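Long-range contacts in YARHG domain-containing protein (Legionella pneumophila subsp. pneumophila, PDB 4G2A), which is of unknown function but, with its DUF4424 and YARHG regions, may be a nutrient-binding protein: residues A[28-33]-A[42-47]; A[153-158]-A[233-238]; A[176-181]-A[215-220]. All coordinates share one frame; numbering follows the deposited sequence.

Interactions 1 and 3 lie in one run of neighbouring strands: the hairpin 21-33/43-54 carries interaction 1, strand 174-180 lies beside 21-33, and 215-220 beyond it forms interaction 3. Both are partly buried ladders with mostly apolar or aromatic side chains on one face and mostly polar or charged ones on the other. Interaction 2 is wholly buried and differs in kind: within its segments just one pair, His155 with Leu233, bridges the strands, and a water, an aromatic pair and the start of helix 236-250 make up the rest. The three meet inside, where Val157 packs on Ile30 and Trp44 of interaction 1 and on Val179 of interaction 3, while Leu233 touches Tyr216 and Pro181.

Interaction 1: residues A[28-33]-A[42-47]; sequences IRISGK and GSWHYN. With SO4 (sulfate ion), chain D; SO4 (sulfate ion), chain E.
Ile30 keeps CG1 beside its backbone N (chi1 -51°), which leaves CG2 anti to that N and over one face of the Tyr46 ring, toward its rim, 4.0 Å from CG2 to the ring centroid, in a CH-pi contact. CD1 of Ile30 runs on to CE2 of Tyr46 at 3.6 Å. The two residues are a non-hydrogen-bonded pair in the beta hairpin of strands 21-33 and 43-54. The six-membered ring of Trp44 comes obliquely over the next step of the ladder. There CE3 lies 3.6 Å from Ile30 CG2 and 3.4 Å from the backbone N of Gly32, whose missing side chain leaves room for the indole. Val157 of strand 155-160 touches Ile30 and Trp44, and strand 136-150, the neighbour of 43-54, touches Trp44 and Tyr46.

Alternating with these pairs, Arg29-Asn47, Ser31-His45 and Lys33-Ser43 each exchange two backbone hydrogen bonds and send their side chains to the other face. His45 directs NE2 to Asp142. Arg29, extended from CG to NE, carries its guanidinium to two sulfates, probably from the crystallisation liquor. One is held through NE. The other takes a bond from each terminal nitrogen at the edge of the group, a fork that fixes the guanidinium's rotation: Arg29 NH1 reaches O3 and Arg29 NH2 reaches O2 of the chain D sulfate, both at 2.7 Å.

Interaction 2: residues A[153-158]-A[233-238]; sequences GYHWVR and LFTGIS
Gly153 places its carbonyl O beside the Phe234 ring, 3.5 Å from CE1, and against CB of Ser238 in the first turn of helix 236-250. The contact is the antiparallel pairing of strand 155-160 with strand 229-235, close to where the chain passes into that helix. Gly153 has a positive phi of 92°, which glycine takes easily and which lets the backbone lie close against Phe234 and Ser238.

Tyr154 follows with its ring edge turned to the face of Phe234 in an offset edge-to-face pair, planes at 75°. CE1 of Tyr154 is the atom that leads, 3.6 Å from CZ of Phe234, while the hydroxyl goes on to Asp192. Cys188 and Cys232, joined in a disulfide, also touch this tyrosine.

His155 forms the bridge itself, exchanging two backbone hydrogen bonds with Leu233, the straighter one from Leu233 N to His155 O (2.8 Å, 174° at the hydrogen). CG2 of Thr235 sits over one face of the imidazole, toward its rim, 4.1 Å from the ring centroid, the two side chains crossing at about a right angle.

Farther on, Val157 meets Leu233 loosely, methyl to methyl. Between Gly153 and His155 a water joins both segments: it donates to the carbonyls of Gly153 and Leu233, accepts from Thr235 N, and meets His155 ND1 at 2.9 Å in the plane of the imidazole.

Interaction 3: residues A[176-181]-A[215-220]; sequences RLEVIP and KYIWDL
Strands 174-180 and 215-220 pair here as an almost exactly antiparallel ladder, 177° between their directions, with one face turned into the protein and the other carrying charged side chains. Leu177 with Trp218 and Val179 with Tyr216 each exchange two backbone hydrogen bonds, all four close to straight.

On the inner face Leu177 CD1 reaches CB of Trp218 at 3.7 Å, and Val179 lies alongside the indole, its CG2 4.2 Å from CZ3 of Trp218. Two residues touch from the ends of the strands: Leu220 brings CD1 to CD1 of Leu177, and Pro181 CG meets the edge of the Tyr216 ring, 3.9 Å from CE2. This pairing continues the beta-sheet from the hairpin, since 174-180 runs parallel to strand 21-33 on its other side. The inner face rests on strand 229-235, while Trp218 NE1 bonds to Pro202 O and Tyr216 OH to Thr185.

Across the outer face the charged ends do not meet one another; aliphatic stems make most of the contact. Glu178, with CG anti to its backbone N (chi1 -166°) and the chain extended, lies beside Ile217, CG to CG1 3.8 Å. Arg176 runs beside Asp219 without a salt bridge: its NH2 bonds to Glu26 O, Asp219 OD1 bonds to His174 NE2, and the nearest approach is from Arg176 CG to Asp219 OD1, 3.6 Å.

Interaction 1: residues A[28-33]-A[42-47]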
loop_
_atom_site.group_PDB
_atom_site.type_symbol
_atom_site.label_atom_id
_atom_site.label_comp_id
_atom_site.label_asym_id
_atom_site.label_seq_id
_atom_site.Cartn_x
_atom_site.Cartn_y
_atom_site.Cartn_z
ATOM N N ILE A 28 6.232 -7.907 10.131
ATOM C CA ILE A 28 5.711 -6.658 9.595
ATOM C C ILE A 28 4.259 -6.841 9.113
ATOM O O ILE A 28 3.974 -7.558 8.150
ATOM C CB ILE A 28 6.682 -6.145 8.489
ATOM C CG1 ILE A 28 8.094 -5.878 9.105
ATOM C CG2 ILE A 28 6.132 -4.884 7.792
ATOM C CD1 ILE A 28 9.275 -5.985 8.163
ATOM N N ARG A 29 3.351 -6.166 9.801
ATOM C CA ARG A 29 1.920 -6.228 9.534
ATOM C C ARG A 29 1.479 -4.881 9.022
ATOM O O ARG A 29 1.702 -3.889 9.692
ATOM C CB ARG A 29 1.163 -6.633 10.814
ATOM C CG ARG A 29 -0.207 -7.196 10.541
ATOM C CD ARG A 29 -0.887 -7.543 11.836
ATOM N NE ARG A 29 -2.273 -7.966 11.647
ATOM C CZ ARG A 29 -3.301 -7.131 11.674
ATOM N NH1 ARG A 29 -3.108 -5.835 11.879
ATOM N NH2 ARG A 29 -4.527 -7.580 11.477
ATOM N N ILE A 30 0.930 -4.835 7.803
ATOM C CA ILE A 30 0.495 -3.600 7.133
ATOM C C ILE A 30 -0.999 -3.765 6.887
ATOM O O ILE A 30 -1.422 -4.662 6.141
ATOM C CB ILE A 30 1.323 -3.319 5.840
ATOM C CG1 ILE A 30 2.854 -3.391 6.109
ATOM C CG2 ILE A 30 0.926 -1.982 5.226
ATOM C CD1 ILE A 30 3.791 -3.171 4.879
ATOM N N SER A 31 -1.798 -2.984 7.620
ATOM C CA SER A 31 -3.260 -3.110 7.610
ATOM C C SER A 31 -3.965 -1.877 7.048
ATOM O O SER A 31 -3.709 -0.771 7.506
ATOM C CB SER A 31 -3.764 -3.396 9.017
ATOM O OG SER A 31 -5.148 -3.676 8.934
ATOM N N GLY A 32 -4.865 -2.098 6.090
ATOM C CA GLY A 32 -5.632 -1.055 5.404
ATOM C C GLY A 32 -6.918 -0.645 6.095
ATOM O O GLY A 32 -7.568 -1.458 6.749
ATOM N N LYS A 33 -7.289 0.631 5.935
ATOM C CA LYS A 33 -8.509 1.260 6.443
ATOM C C LYS A 33 -9.002 2.230 5.385
ATOM O O LYS A 33 -8.175 2.946 4.820
ATOM C CB LYS A 33 -8.212 1.993 7.760
ATOM C CG LYS A 33 -9.437 2.456 8.539
ATOM C CD LYS A 33 -9.023 3.190 9.826
ATOM C CE LYS A 33 -10.234 3.658 10.605
ATOM N NZ LYS A 33 -9.876 4.535 11.760
ATOM N N GLY A 42 -7.877 6.826 2.405
ATOM C CA GLY A 42 -7.367 5.538 2.849
ATOM C C GLY A 42 -6.059 5.661 3.604
ATOM O O GLY A 42 -5.313 6.643 3.460
ATOM N N SER A 43 -5.788 4.663 4.441
ATOM C CA SER A 43 -4.581 4.628 5.244
ATOM C C SER A 43 -4.081 3.197 5.405
ATOM O O SER A 43 -4.820 2.238 5.183
ATOM C CB SER A 43 -4.832 5.253 6.618
ATOM O OG SER A 43 -5.999 4.735 7.241
ATOM N N TRP A 44 -2.788 3.084 5.732
ATOM C CA TRP A 44 -2.106 1.853 6.079
ATOM C C TRP A 44 -1.533 2.008 7.483
ATOM O O TRP A 44 -0.909 3.032 7.792
ATOM C CB TRP A 44 -1.003 1.510 5.070
ATOM C CG TRP A 44 -1.515 1.166 3.707
ATOM C CD1 TRP A 44 -1.498 1.963 2.605
ATOM C CD2 TRP A 44 -2.099 -0.079 3.296
ATOM N NE1 TRP A 44 -2.058 1.309 1.540
ATOM C CE2 TRP A 44 -2.425 0.045 1.929
ATOM C CE3 TRP A 44 -2.337 -1.308 3.939
ATOM C CZ2 TRP A 44 -2.976 -1.009 1.190
ATOM C CZ3 TRP A 44 -2.930 -2.340 3.217
ATOM C CH2 TRP A 44 -3.217 -2.194 1.853
ATOM N N HIS A 45 -1.763 0.995 8.328
ATOM C CA HIS A 45 -1.268 0.932 9.701
ATOM C C HIS A 45 -0.214 -0.158 9.787
ATOM O O HIS A 45 -0.487 -1.318 9.503
ATOM C CB HIS A 45 -2.423 0.691 10.684
ATOM C CG HIS A 45 -2.014 0.693 12.124
ATOM N ND1 HIS A 45 -2.712 -0.038 13.066
ATOM C CD2 HIS A 45 -0.981 1.319 12.737
ATOM C CE1 HIS A 45 -2.094 0.176 14.215
ATOM N NE2 HIS A 45 -1.046 0.985 14.063
ATOM N N TYR A 46 0.996 0.234 10.159
ATOM C CA TYR A 46 2.157 -0.641 10.252
ATOM C C TYR A 46 2.471 -1.007 11.685
ATOM O O TYR A 46 2.684 -0.113 12.509
ATOM C CB TYR A 46 3.398 0.045 9.640
ATOM C CG TYR A 46 3.275 0.453 8.188
ATOM C CD1 TYR A 46 2.488 1.543 7.814
ATOM C CD2 TYR A 46 4.060 -0.145 7.211
ATOM C CE1 TYR A 46 2.406 1.953 6.482
ATOM C CE2 TYR A 46 3.996 0.262 5.882
ATOM C CZ TYR A 46 3.163 1.308 5.519
ATOM O OH TYR A 46 3.103 1.689 4.200
ATOM N N ASN A 47 2.490 -2.320 11.991
ATOM C CA ASN A 47 2.938 -2.826 13.287
ATOM C C ASN A 47 4.146 -3.693 12.965
ATOM O O ASN A 47 4.008 -4.731 12.311
ATOM C CB ASN A 47 1.854 -3.567 14.039
ATOM C CG ASN A 47 0.721 -2.701 14.496
ATOM O OD1 ASN A 47 -0.305 -2.587 13.825
ATOM N ND2 ASN A 47 0.822 -2.186 15.709
HETATM S S SO4 D . -6.789 -5.010 11.750
HETATM O O1 SO4 D . -7.638 -3.916 11.272
HETATM O O2 SO4 D . -6.616 -6.022 10.698
HETATM O O3 SO4 D . -5.485 -4.487 12.144
HETATM O O4 SO4 D . -7.430 -5.608 12.923
HETATM S S SO4 E . -4.248 -11.845 11.078
HETATM O O1 SO4 E . -5.407 -10.986 11.346
HETATM O O2 SO4 E . -4.240 -12.240 9.665
HETATM O O3 SO4 E . -3.013 -11.114 11.407
HETATM O O4 SO4 E . -4.325 -13.054 11.903
HETATM O O HOH W 1 -0.902 -3.344 11.260
#

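Interaction 2: residues A[153-158]-A[233-238]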
loop_
_atom_site.group_PDB
_atom_site.type_symbol
_atom_site.label_atom_id
_atom_site.label_comp_id
_atom_site.label_asym_id
_atom_site.label_seq_id
_atom_site.Cartn_x
_atom_site.Cartn_y
_atom_site.Cartn_z
ATOM N N GLY A 153 -5.181 4.042 -11.659
ATOM C CA GLY A 153 -6.114 3.433 -10.724
ATOM C C GLY A 153 -5.482 2.486 -9.746
ATOM O O GLY A 153 -6.189 1.758 -9.051
ATOM N N TYR A 154 -4.160 2.485 -9.677
ATOM C CA TYR A 154 -3.456 1.586 -8.765
ATOM C C TYR A 154 -3.393 2.123 -7.347
ATOM O O TYR A 154 -3.433 3.326 -7.143
ATOM C CB TYR A 154 -2.017 1.360 -9.237
ATOM C CG TYR A 154 -1.827 0.885 -10.657
ATOM C CD1 TYR A 154 -2.814 0.143 -11.307
ATOM C CD2 TYR A 154 -0.619 1.087 -11.321
ATOM C CE1 TYR A 154 -2.611 -0.363 -12.589
ATOM C CE2 TYR A 154 -0.410 0.596 -12.606
ATOM C CZ TYR A 154 -1.407 -0.137 -13.234
ATOM O OH TYR A 154 -1.205 -0.623 -14.510
ATOM N N HIS A 155 -3.275 1.215 -6.378
ATOM C CA HIS A 155 -3.018 1.467 -4.957
ATOM C C HIS A 155 -1.678 0.801 -4.688
ATOM O O HIS A 155 -1.449 -0.327 -5.136
ATOM C CB HIS A 155 -4.133 0.919 -4.059
ATOM C CG HIS A 155 -5.179 1.924 -3.662
ATOM N ND1 HIS A 155 -6.312 2.141 -4.445
ATOM C CD2 HIS A 155 -5.283 2.666 -2.533
ATOM C CE1 HIS A 155 -7.035 3.039 -3.790
ATOM N NE2 HIS A 155 -6.456 3.395 -2.642
ATOM N N TRP A 156 -0.751 1.535 -4.104
ATOM C CA TRP A 156 0.589 1.025 -3.830
ATOM C C TRP A 156 0.837 0.902 -2.336
ATOM O O TRP A 156 0.588 1.837 -1.577
ATOM C CB TRP A 156 1.652 1.938 -4.445
ATOM C CG TRP A 156 1.732 1.870 -5.939
ATOM C CD1 TRP A 156 1.154 2.721 -6.830
ATOM C CD2 TRP A 156 2.505 0.939 -6.714
ATOM N NE1 TRP A 156 1.481 2.358 -8.112
ATOM C CE2 TRP A 156 2.307 1.263 -8.073
ATOM C CE3 TRP A 156 3.332 -0.159 -6.388
ATOM C CZ2 TRP A 156 2.917 0.543 -9.116
ATOM C CZ3 TRP A 156 3.940 -0.867 -7.419
ATOM C CH2 TRP A 156 3.713 -0.529 -8.767
ATOM N N VAL A 157 1.326 -0.253 -1.916
ATOM C CA VAL A 157 1.705 -0.498 -0.525
ATOM C C VAL A 157 3.171 -0.889 -0.629
ATOM O O VAL A 157 3.534 -1.706 -1.473
ATOM C CB VAL A 157 0.780 -1.477 0.270
ATOM C CG1 VAL A 157 0.290 -2.625 -0.595
ATOM C CG2 VAL A 157 1.437 -1.990 1.545
ATOM N N ARG A 158 4.026 -0.152 0.083
ATOM C CA ARG A 158 5.465 -0.345 -0.021
ATOM C C ARG A 158 6.112 -0.415 1.341
ATOM O O ARG A 158 5.580 0.094 2.324
ATOM C CB ARG A 158 6.127 0.786 -0.846
ATOM C CG ARG A 158 5.325 1.348 -2.011
ATOM C CD ARG A 158 6.082 2.497 -2.608
ATOM N NE ARG A 158 5.263 3.427 -3.392
ATOM C CZ ARG A 158 5.041 3.318 -4.700
ATOM N NH1 ARG A 158 5.527 2.283 -5.382
ATOM N NH2 ARG A 158 4.338 4.243 -5.340
ATOM N N LEU A 233 -2.071 -2.941 -5.969
ATOM C CA LEU A 233 -3.423 -3.500 -5.817
ATOM C C LEU A 233 -4.513 -2.709 -6.485
ATOM O O LEU A 233 -4.427 -1.482 -6.592
ATOM C CB LEU A 233 -3.804 -3.590 -4.324
ATOM C CG LEU A 233 -2.968 -4.468 -3.399
ATOM C CD1 LEU A 233 -3.418 -4.292 -1.955
ATOM C CD2 LEU A 233 -3.034 -5.922 -3.811
ATOM N N PHE A 234 -5.589 -3.414 -6.858
ATOM C CA PHE A 234 -6.804 -2.792 -7.353
ATOM C C PHE A 234 -7.843 -2.919 -6.265
ATOM O O PHE A 234 -8.024 -4.001 -5.729
ATOM C CB PHE A 234 -7.318 -3.423 -8.676
ATOM C CG PHE A 234 -6.856 -2.765 -9.953
ATOM C CD1 PHE A 234 -7.166 -1.435 -10.223
ATOM C CD2 PHE A 234 -6.159 -3.488 -10.912
ATOM C CE1 PHE A 234 -6.731 -0.827 -11.398
ATOM C CE2 PHE A 234 -5.725 -2.883 -12.090
ATOM C CZ PHE A 234 -6.016 -1.555 -12.326
ATOM N N THR A 235 -8.509 -1.826 -5.935
ATOM C CA THR A 235 -9.630 -1.806 -5.003
ATOM C C THR A 235 -10.874 -1.775 -5.880
ATOM O O THR A 235 -10.750 -1.544 -7.087
ATOM C CB THR A 235 -9.523 -0.617 -4.052
ATOM O OG1 THR A 235 -9.411 0.558 -4.843
ATOM C CG2 THR A 235 -8.360 -0.728 -3.083
ATOM N N GLY A 236 -12.044 -2.022 -5.298
ATOM C CA GLY A 236 -13.309 -2.086 -6.028
ATOM C C GLY A 236 -13.654 -0.894 -6.902
ATOM O O GLY A 236 -13.704 -1.017 -8.132
ATOM N N ILE A 237 -13.905 0.266 -6.277
ATOM C CA ILE A 237 -14.307 1.500 -6.965
ATOM C C ILE A 237 -13.197 1.945 -7.942
ATOM O O ILE A 237 -13.522 2.319 -9.064
ATOM C CB ILE A 237 -14.676 2.631 -5.944
ATOM C CG1 ILE A 237 -15.688 2.158 -4.858
ATOM C CG2 ILE A 237 -15.105 3.915 -6.636
ATOM C CD1 ILE A 237 -17.066 2.713 -4.863
ATOM N N SER A 238 -11.902 1.893 -7.526
ATOM C CA SER A 238 -10.791 2.307 -8.392
ATOM C C SER A 238 -10.700 1.438 -9.656
ATOM O O SER A 238 -10.353 1.962 -10.714
ATOM C CB SER A 238 -9.460 2.278 -7.644
ATOM O OG SER A 238 -9.459 3.164 -6.538
HETATM O O HOH W 2 -6.694 0.480 -6.817
#

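Interaction 3: residues A[176-181]-A[215-220]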
loop_
_atom_site.group_PDB
_atom_site.type_symbol
_atom_site.label_atom_id
_atom_site.label_comp_id
_atom_site.label_asym_id
_atom_site.label_seq_id
_atom_site.Cartn_x
_atom_site.Cartn_y
_atom_site.Cartn_z
ATOM N N ARG A 176 8.930 -11.981 8.126
ATOM C CA ARG A 176 7.502 -12.232 7.981
ATOM C C ARG A 176 6.801 -10.927 7.626
ATOM O O ARG A 176 6.899 -9.950 8.371
ATOM C CB ARG A 176 6.904 -12.886 9.228
ATOM C CG ARG A 176 7.105 -14.387 9.217
ATOM C CD ARG A 176 7.725 -14.924 10.483
ATOM N NE ARG A 176 8.588 -13.938 11.125
ATOM C CZ ARG A 176 8.845 -13.916 12.425
ATOM N NH1 ARG A 176 8.343 -14.851 13.226
ATOM N NH2 ARG A 176 9.608 -12.964 12.937
ATOM N N LEU A 177 6.147 -10.899 6.445
ATOM C CA LEU A 177 5.447 -9.724 5.931
ATOM C C LEU A 177 3.993 -10.040 5.637
ATOM O O LEU A 177 3.687 -11.043 4.986
ATOM C CB LEU A 177 6.130 -9.162 4.664
ATOM C CG LEU A 177 7.638 -8.896 4.755
ATOM C CD1 LEU A 177 8.358 -9.480 3.550
ATOM C CD2 LEU A 177 7.913 -7.407 4.888
ATOM N N GLU A 178 3.097 -9.168 6.089
ATOM C CA GLU A 178 1.678 -9.393 5.855
ATOM C C GLU A 178 0.979 -8.088 5.467
ATOM O O GLU A 178 1.025 -7.116 6.226
ATOM C CB GLU A 178 1.042 -10.025 7.108
ATOM C CG GLU A 178 -0.338 -10.629 6.907
ATOM C CD GLU A 178 -0.961 -11.218 8.163
ATOM O OE1 GLU A 178 -0.804 -10.616 9.250
ATOM O OE2 GLU A 178 -1.626 -12.274 8.056
ATOM N N VAL A 179 0.334 -8.076 4.268
ATOM C CA VAL A 179 -0.468 -6.943 3.785
ATOM C C VAL A 179 -1.951 -7.359 3.836
ATOM O O VAL A 179 -2.318 -8.414 3.311
ATOM C CB VAL A 179 -0.035 -6.435 2.404
ATOM C CG1 VAL A 179 -1.003 -5.354 1.900
ATOM C CG2 VAL A 179 1.398 -5.903 2.457
ATOM N N ILE A 180 -2.762 -6.577 4.570
ATOM C CA ILE A 180 -4.188 -6.827 4.852
ATOM C C ILE A 180 -4.995 -5.592 4.460
ATOM O O ILE A 180 -5.207 -4.712 5.292
ATOM C CB ILE A 180 -4.433 -7.210 6.355
ATOM C CG1 ILE A 180 -3.420 -8.241 6.842
ATOM C CG2 ILE A 180 -5.886 -7.685 6.616
ATOM C CD1 ILE A 180 -3.081 -8.111 8.283
ATOM N N PRO A 181 -5.499 -5.542 3.212
ATOM C CA PRO A 181 -6.237 -4.343 2.766
ATOM C C PRO A 181 -7.552 -4.076 3.510
ATOM O O PRO A 181 -7.962 -2.917 3.604
ATOM C CB PRO A 181 -6.494 -4.628 1.285
ATOM C CG PRO A 181 -5.437 -5.613 0.889
ATOM C CD PRO A 181 -5.288 -6.487 2.093
ATOM N N LYS A 215 -5.651 -11.570 2.044
ATOM C CA LYS A 215 -4.348 -11.151 2.593
ATOM C C LYS A 215 -3.213 -11.611 1.705
ATOM O O LYS A 215 -3.343 -12.642 1.040
ATOM C CB LYS A 215 -4.139 -11.745 3.998
ATOM C CG LYS A 215 -5.077 -11.224 5.065
ATOM C CD LYS A 215 -5.061 -12.112 6.328
ATOM C CE LYS A 215 -6.086 -13.215 6.305
ATOM N NZ LYS A 215 -7.474 -12.695 6.449
ATOM N N TYR A 216 -2.095 -10.860 1.716
ATOM C CA TYR A 216 -0.882 -11.128 0.941
ATOM C C TYR A 216 0.244 -11.374 1.926
ATOM O O TYR A 216 0.587 -10.475 2.705
ATOM C CB TYR A 216 -0.590 -9.958 -0.012
ATOM C CG TYR A 216 -1.778 -9.643 -0.901
ATOM C CD1 TYR A 216 -2.029 -10.389 -2.053
ATOM C CD2 TYR A 216 -2.705 -8.670 -0.538
ATOM C CE1 TYR A 216 -3.157 -10.149 -2.842
ATOM C CE2 TYR A 216 -3.844 -8.425 -1.313
ATOM C CZ TYR A 216 -4.055 -9.157 -2.474
ATOM O OH TYR A 216 -5.134 -8.889 -3.266
ATOM N N ILE A 217 0.754 -12.621 1.955
ATOM C CA ILE A 217 1.741 -13.057 2.947
ATOM C C ILE A 217 3.057 -13.548 2.323
ATOM O O ILE A 217 3.069 -14.283 1.338
ATOM C CB ILE A 217 1.104 -14.177 3.850
ATOM C CG1 ILE A 217 -0.090 -13.642 4.637
ATOM C CG2 ILE A 217 2.090 -14.811 4.829
ATOM C CD1 ILE A 217 -1.341 -14.277 4.261
ATOM N N TRP A 218 4.153 -13.153 2.967
ATOM C CA TRP A 218 5.532 -13.580 2.736
ATOM C C TRP A 218 6.058 -14.163 4.047
ATOM O O TRP A 218 5.754 -13.617 5.113
ATOM C CB TRP A 218 6.427 -12.409 2.302
ATOM C CG TRP A 218 6.148 -11.788 0.970
ATOM C CD1 TRP A 218 6.916 -11.894 -0.149
ATOM C CD2 TRP A 218 5.154 -10.786 0.682
ATOM N NE1 TRP A 218 6.405 -11.097 -1.153
ATOM C CE2 TRP A 218 5.345 -10.379 -0.659
ATOM C CE3 TRP A 218 4.109 -10.200 1.426
ATOM C CZ2 TRP A 218 4.546 -9.401 -1.270
ATOM C CZ3 TRP A 218 3.301 -9.253 0.815
ATOM C CH2 TRP A 218 3.521 -8.863 -0.520
ATOM N N ASP A 219 6.802 -15.280 3.981
ATOM C CA ASP A 219 7.423 -15.932 5.141
ATOM C C ASP A 219 8.764 -16.486 4.668
ATOM O O ASP A 219 8.842 -17.594 4.136
ATOM C CB ASP A 219 6.504 -17.008 5.728
ATOM C CG ASP A 219 6.956 -17.578 7.064
ATOM O OD1 ASP A 219 8.126 -17.326 7.464
ATOM O OD2 ASP A 219 6.150 -18.284 7.710
ATOM N N LEU A 220 9.816 -15.661 4.806
ATOM C CA LEU A 220 11.160 -15.917 4.279
ATOM C C LEU A 220 12.199 -16.111 5.390
ATOM O O LEU A 220 12.238 -15.350 6.349
ATOM C CB LEU A 220 11.553 -14.739 3.348
ATOM C CG LEU A 220 10.382 -14.140 2.504
ATOM C CD1 LEU A 220 10.573 -12.655 2.242
ATOM C CD2 LEU A 220 10.129 -14.935 1.235
#